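Local coordinates for glycosyl hydrolase (Bacteroides ovatus, PDB 3QC2), which is a bacterial glycosyl hydrolase, a carbohydrate-active enzyme that probably folds as a five-bladed beta-propeller, at residues 244-249 against 268-273; 281-286 against 323-328. All blocks are in the same frame, centred on the assembly; numbering follows the deposited sequence.

Contact 1 of 2, residues 244-249 against 268-273; sequences DSHLTE and KNHSGR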
# COMPACT_ATOMS: atom_id res chain seq x y z
N ASP A 244 -7.42 15.20 -1.92
CA ASP A 244 -7.26 14.16 -2.94
C ASP A 244 -7.71 14.71 -4.28
O ASP A 244 -8.69 14.26 -4.86
CB ASP A 244 -8.01 12.86 -2.55
CG ASP A 244 -9.51 13.06 -2.28
OD1 ASP A 244 -9.94 14.21 -1.91
OD2 ASP A 244 -10.25 12.04 -2.41
N SER A 245 -6.93 15.69 -4.75
CA SER A 245 -7.22 16.45 -5.97
C SER A 245 -6.38 16.12 -7.20
O SER A 245 -6.74 16.51 -8.31
CB SER A 245 -7.08 17.94 -5.68
OG SER A 245 -5.88 18.20 -4.99
N HIS A 246 -5.26 15.44 -7.00
CA HIS A 246 -4.40 15.03 -8.10
C HIS A 246 -4.42 13.51 -8.27
O HIS A 246 -4.46 13.01 -9.38
CB HIS A 246 -2.98 15.54 -7.91
CG HIS A 246 -2.07 15.21 -9.06
ND1 HIS A 246 -2.35 15.58 -10.36
CD2 HIS A 246 -0.88 14.57 -9.09
CE1 HIS A 246 -1.37 15.17 -11.15
NE2 HIS A 246 -0.47 14.55 -10.40
N LEU A 247 -4.38 12.78 -7.15
CA LEU A 247 -4.39 11.33 -7.17
C LEU A 247 -5.26 10.75 -6.07
O LEU A 247 -5.38 11.31 -5.00
CB LEU A 247 -2.98 10.80 -6.96
CG LEU A 247 -1.90 11.20 -7.96
CD1 LEU A 247 -0.54 10.62 -7.49
CD2 LEU A 247 -2.23 10.72 -9.38
N THR A 248 -5.89 9.62 -6.37
CA THR A 248 -6.66 8.84 -5.39
C THR A 248 -6.07 7.46 -5.50
O THR A 248 -6.54 6.64 -6.30
CB THR A 248 -8.19 8.82 -5.70
OG1 THR A 248 -8.42 8.41 -7.06
CG2 THR A 248 -8.83 10.22 -5.46
N GLU A 249 -5.02 7.21 -4.72
CA GLU A 249 -4.28 5.94 -4.82
C GLU A 249 -4.58 4.95 -3.69
O GLU A 249 -4.47 5.28 -2.51
CB GLU A 249 -2.79 6.23 -4.90
CG GLU A 249 -1.92 5.01 -5.15
CD GLU A 249 -0.52 5.39 -5.61
OE1 GLU A 249 -0.12 6.58 -5.41
OE2 GLU A 249 0.18 4.52 -6.20
N LYS A 268 -3.20 12.70 -3.17
CA LYS A 268 -2.13 13.66 -3.47
C LYS A 268 -2.77 15.00 -3.78
O LYS A 268 -3.70 15.07 -4.58
CB LYS A 268 -1.27 13.18 -4.63
CG LYS A 268 -0.02 14.06 -4.88
CD LYS A 268 0.96 13.38 -5.83
CE LYS A 268 2.20 14.26 -6.10
NZ LYS A 268 3.25 13.55 -6.93
N ASN A 269 -2.28 16.05 -3.15
CA ASN A 269 -2.85 17.40 -3.33
C ASN A 269 -2.34 18.10 -4.61
O ASN A 269 -1.12 18.23 -4.80
CB ASN A 269 -2.54 18.25 -2.09
CG ASN A 269 -3.43 19.48 -1.96
OD1 ASN A 269 -4.54 19.52 -2.49
ND2 ASN A 269 -2.95 20.48 -1.22
N HIS A 270 -3.27 18.54 -5.46
CA HIS A 270 -2.93 19.21 -6.71
C HIS A 270 -2.54 20.68 -6.40
O HIS A 270 -3.21 21.33 -5.61
CB HIS A 270 -4.13 19.18 -7.65
CG HIS A 270 -3.78 19.41 -9.08
ND1 HIS A 270 -3.39 20.63 -9.56
CD2 HIS A 270 -3.81 18.57 -10.15
CE1 HIS A 270 -3.16 20.54 -10.86
NE2 HIS A 270 -3.41 19.30 -11.24
N SER A 271 -1.46 21.18 -7.00
CA SER A 271 -1.00 22.56 -6.72
C SER A 271 -1.88 23.66 -7.36
O SER A 271 -1.90 24.80 -6.88
CB SER A 271 0.46 22.73 -7.12
OG SER A 271 0.67 22.31 -8.44
N GLY A 272 -2.59 23.30 -8.42
CA GLY A 272 -3.48 24.24 -9.11
C GLY A 272 -4.98 24.02 -8.89
O GLY A 272 -5.77 24.98 -8.98
N ARG A 273 -5.37 22.78 -8.58
CA ARG A 273 -6.78 22.42 -8.37
C ARG A 273 -7.05 21.82 -6.97
O ARG A 273 -8.13 21.34 -6.72
CB ARG A 273 -7.24 21.40 -9.44
CG ARG A 273 -6.94 21.81 -10.90
CD ARG A 273 -7.47 20.74 -11.90
NE ARG A 273 -8.94 20.80 -12.03
CZ ARG A 273 -9.61 21.42 -13.04
NH1 ARG A 273 -8.96 22.02 -14.04
NH2 ARG A 273 -10.95 21.42 -13.04
O HOH W 1 1.66 12.40 -9.44

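Contact 2 of 2, residues 281-286 against 323-328; sequences NVYAAG and TVFIEG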
# COMPACT_ATOMS: atom_id res chain seq x y z
N ASN A 281 1.30 18.77 -3.61
CA ASN A 281 2.06 17.65 -4.16
C ASN A 281 2.56 16.62 -3.15
O ASN A 281 3.64 16.02 -3.33
CB ASN A 281 3.25 18.18 -4.99
CG ASN A 281 2.82 19.07 -6.12
OD1 ASN A 281 1.83 18.78 -6.81
ND2 ASN A 281 3.55 20.15 -6.34
N VAL A 282 1.79 16.40 -2.09
CA VAL A 282 2.14 15.39 -1.08
C VAL A 282 0.90 14.61 -0.70
O VAL A 282 -0.23 15.01 -1.03
CB VAL A 282 2.80 16.00 0.13
CG1 VAL A 282 4.18 16.55 -0.26
CG2 VAL A 282 1.93 17.05 0.70
N TYR A 283 1.11 13.51 0.01
CA TYR A 283 0.04 12.61 0.36
C TYR A 283 -0.49 12.73 1.78
O TYR A 283 0.27 12.94 2.72
CB TYR A 283 0.49 11.16 0.17
CG TYR A 283 0.76 10.74 -1.26
CD1 TYR A 283 -0.26 10.25 -2.06
CD2 TYR A 283 2.02 10.80 -1.79
CE1 TYR A 283 -0.02 9.84 -3.36
CE2 TYR A 283 2.28 10.40 -3.09
CZ TYR A 283 1.26 9.92 -3.87
OH TYR A 283 1.51 9.52 -5.15
N ALA A 284 -1.80 12.57 1.89
CA ALA A 284 -2.51 12.51 3.17
C ALA A 284 -3.58 11.42 2.97
O ALA A 284 -4.14 11.29 1.87
CB ALA A 284 -3.12 13.83 3.53
N ALA A 285 -3.83 10.65 4.02
CA ALA A 285 -4.69 9.49 3.94
C ALA A 285 -6.18 9.77 4.11
O ALA A 285 -6.59 10.53 4.98
CB ALA A 285 -4.23 8.44 4.97
N GLY A 286 -6.97 9.10 3.26
CA GLY A 286 -8.41 9.20 3.28
C GLY A 286 -9.06 7.83 3.36
O GLY A 286 -8.37 6.83 3.46
N THR A 323 5.19 13.97 4.24
CA THR A 323 4.27 13.22 3.41
C THR A 323 4.14 11.76 3.99
O THR A 323 5.14 11.18 4.46
CB THR A 323 4.73 13.24 1.92
OG1 THR A 323 3.74 12.63 1.09
CG2 THR A 323 6.02 12.53 1.74
N VAL A 324 2.91 11.21 4.00
CA VAL A 324 2.68 9.83 4.50
C VAL A 324 1.91 9.02 3.46
O VAL A 324 1.01 9.52 2.81
CB VAL A 324 1.92 9.79 5.86
CG1 VAL A 324 2.77 10.39 6.96
CG2 VAL A 324 0.56 10.49 5.77
N PHE A 325 2.29 7.75 3.30
CA PHE A 325 1.68 6.86 2.32
C PHE A 325 1.28 5.53 3.00
O PHE A 325 2.13 4.68 3.25
CB PHE A 325 2.67 6.64 1.18
CG PHE A 325 2.09 5.96 -0.02
CD1 PHE A 325 1.36 6.68 -0.95
CD2 PHE A 325 2.28 4.62 -0.23
CE1 PHE A 325 0.82 6.07 -2.08
CE2 PHE A 325 1.75 3.99 -1.35
CZ PHE A 325 1.02 4.73 -2.28
N ILE A 326 -0.03 5.38 3.31
CA ILE A 326 -0.53 4.17 4.00
C ILE A 326 -0.58 3.00 3.04
O ILE A 326 -0.96 3.15 1.87
CB ILE A 326 -1.90 4.38 4.74
CG1 ILE A 326 -3.03 4.74 3.77
CG2 ILE A 326 -1.77 5.45 5.80
CD1 ILE A 326 -4.42 4.78 4.44
N GLU A 327 -0.19 1.83 3.53
CA GLU A 327 -0.08 0.65 2.66
C GLU A 327 -0.20 -0.71 3.36
O GLU A 327 -0.58 -1.71 2.71
CB GLU A 327 1.26 0.76 1.93
CG GLU A 327 1.49 -0.22 0.80
CD GLU A 327 2.73 0.16 -0.03
OE1 GLU A 327 3.08 1.35 -0.08
OE2 GLU A 327 3.34 -0.72 -0.64
N GLY A 328 0.13 -0.77 4.66
CA GLY A 328 0.05 -2.02 5.45
C GLY A 328 -0.90 -1.84 6.61
O GLY A 328 -0.99 -0.74 7.19

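Contact 1 of 2, residues 244-249 against 268-273
Ser245 OG is held from two chain segments: it accepts a hydrogen bond from the backbone N of His270 at 2.7 Å, almost straight (175° at the hydrogen), and is also hydrogen-bonded to the carbonyl of Tyr242. The bond holds the chain two residues past the end of strand 260-268, while Asn269 turns its amide N toward the carbonyls of Asp275 and Thr279. One step back, Lys268 O takes two amides, a firm bond from His246 N at 2.9 Å and a weak one from Ser245 N. Lys268 N returns a bond to Leu247 O at 3.2 Å, closing the antiparallel pair. Lys268 keeps its CG anti to the backbone N (chi1 -173°) and stays extended, which lays its chain alongside two neighbours: Lys268 CD touches Leu247 CD1 at 3.6 Å and lies at the edge of the His246 ring, 3.9 Å from His246 CD2. Beyond this apolar part a water accepts from Lys268 NZ and, weakly, from His246 NE2, so the ammonium and the imidazole are linked without touching. His270 also approaches the His246 ring, obliquely, with His270 CD2 3.3 Å from His246 ND1 and the two ring planes at 74°. Gly272 N donates to His270 ND1 within the ring plane, which should help to hold the rotation of that imidazole, and Arg273 CG rests over one of its faces. With His246 and Leu247 both set against Lys268, this is a classic beta bulge at the end of an antiparallel hairpin, the sort of strand pair from which a beta-propeller blade is built.

Contact 2 of 2, residues 281-286 against 323-328
Strands 283-286 and 324-328 run in broadly the same sense, their short axes inclined at 40° and approaching to 5.7 Å, and they belong to two different sheets. These read as successive blades of a beta-propeller, so the contact is probably an interface between blades, closest where both strands begin. Here Thr323 stands in for a backbone partner: its OG1 accepts a hydrogen bond from the backbone N of Tyr283 at 3.0 Å, nearly straight. The hydroxyl reaches that N because it is anti to its own backbone N (chi1 -174°), a rotation that also sets it at the edge of the Tyr283 ring, near the ring plane. Val282 CB packs against the same oxygen at 3.6 Å. A second, weak bond runs from Val324 N to Tyr283 O at 3.4 Å, and Val324 O in turn lies 3.2 Å from Tyr283 CB, so the base of the Tyr283 side chain lies against the backbone at the start of strand 324-332. Tyr283 and Phe325 then project side by side and form a T-shaped (edge-to-face) pair, centroids 5.2 Å apart and planes at 79°. Phe325 supplies the edge, with CD1 over the centre of the tyrosine ring, while Glu327 OE1 lies at the edge of the phenylalanine ring. Both aromatic side chains also touch Glu249 and Asn266, which belong to the two strands preceding 283-290 in its sheet. Asn266 OD1 additionally accepts a hydrogen bond from the backbone N of Ile326, tying the second sheet to the first. Further along, the contact is purely apolar: the methyl of Ala285 is met by two branches of Ile326, with CD1 3.7 Å and CG2 4.0 Å from Ala285 CB.

Contacts 1 and 2 lie in series along the chain, their centres about 12 Å apart, and both reach the sheet that holds strands 247-257, 260-268 and 283-290. Contact 1 is the outlying one, its centre about 18 Å from the chain centre against about 9 Å for contact 2. They are joined through the backbone: Asn269 O lies 2.8 Å from Asn281 N and Asn269 N lies 3.1 Å from Val282 O, both probable hydrogen bonds, which would hold the loop of contact 1 to the residues leading into strand 283-290. Tyr283 supplies the other bridge. Its OH packs 3.3 Å from Leu247 CD1 and 3.4 Å from Glu249 OE1, linking contact 2 back to strand 247-257.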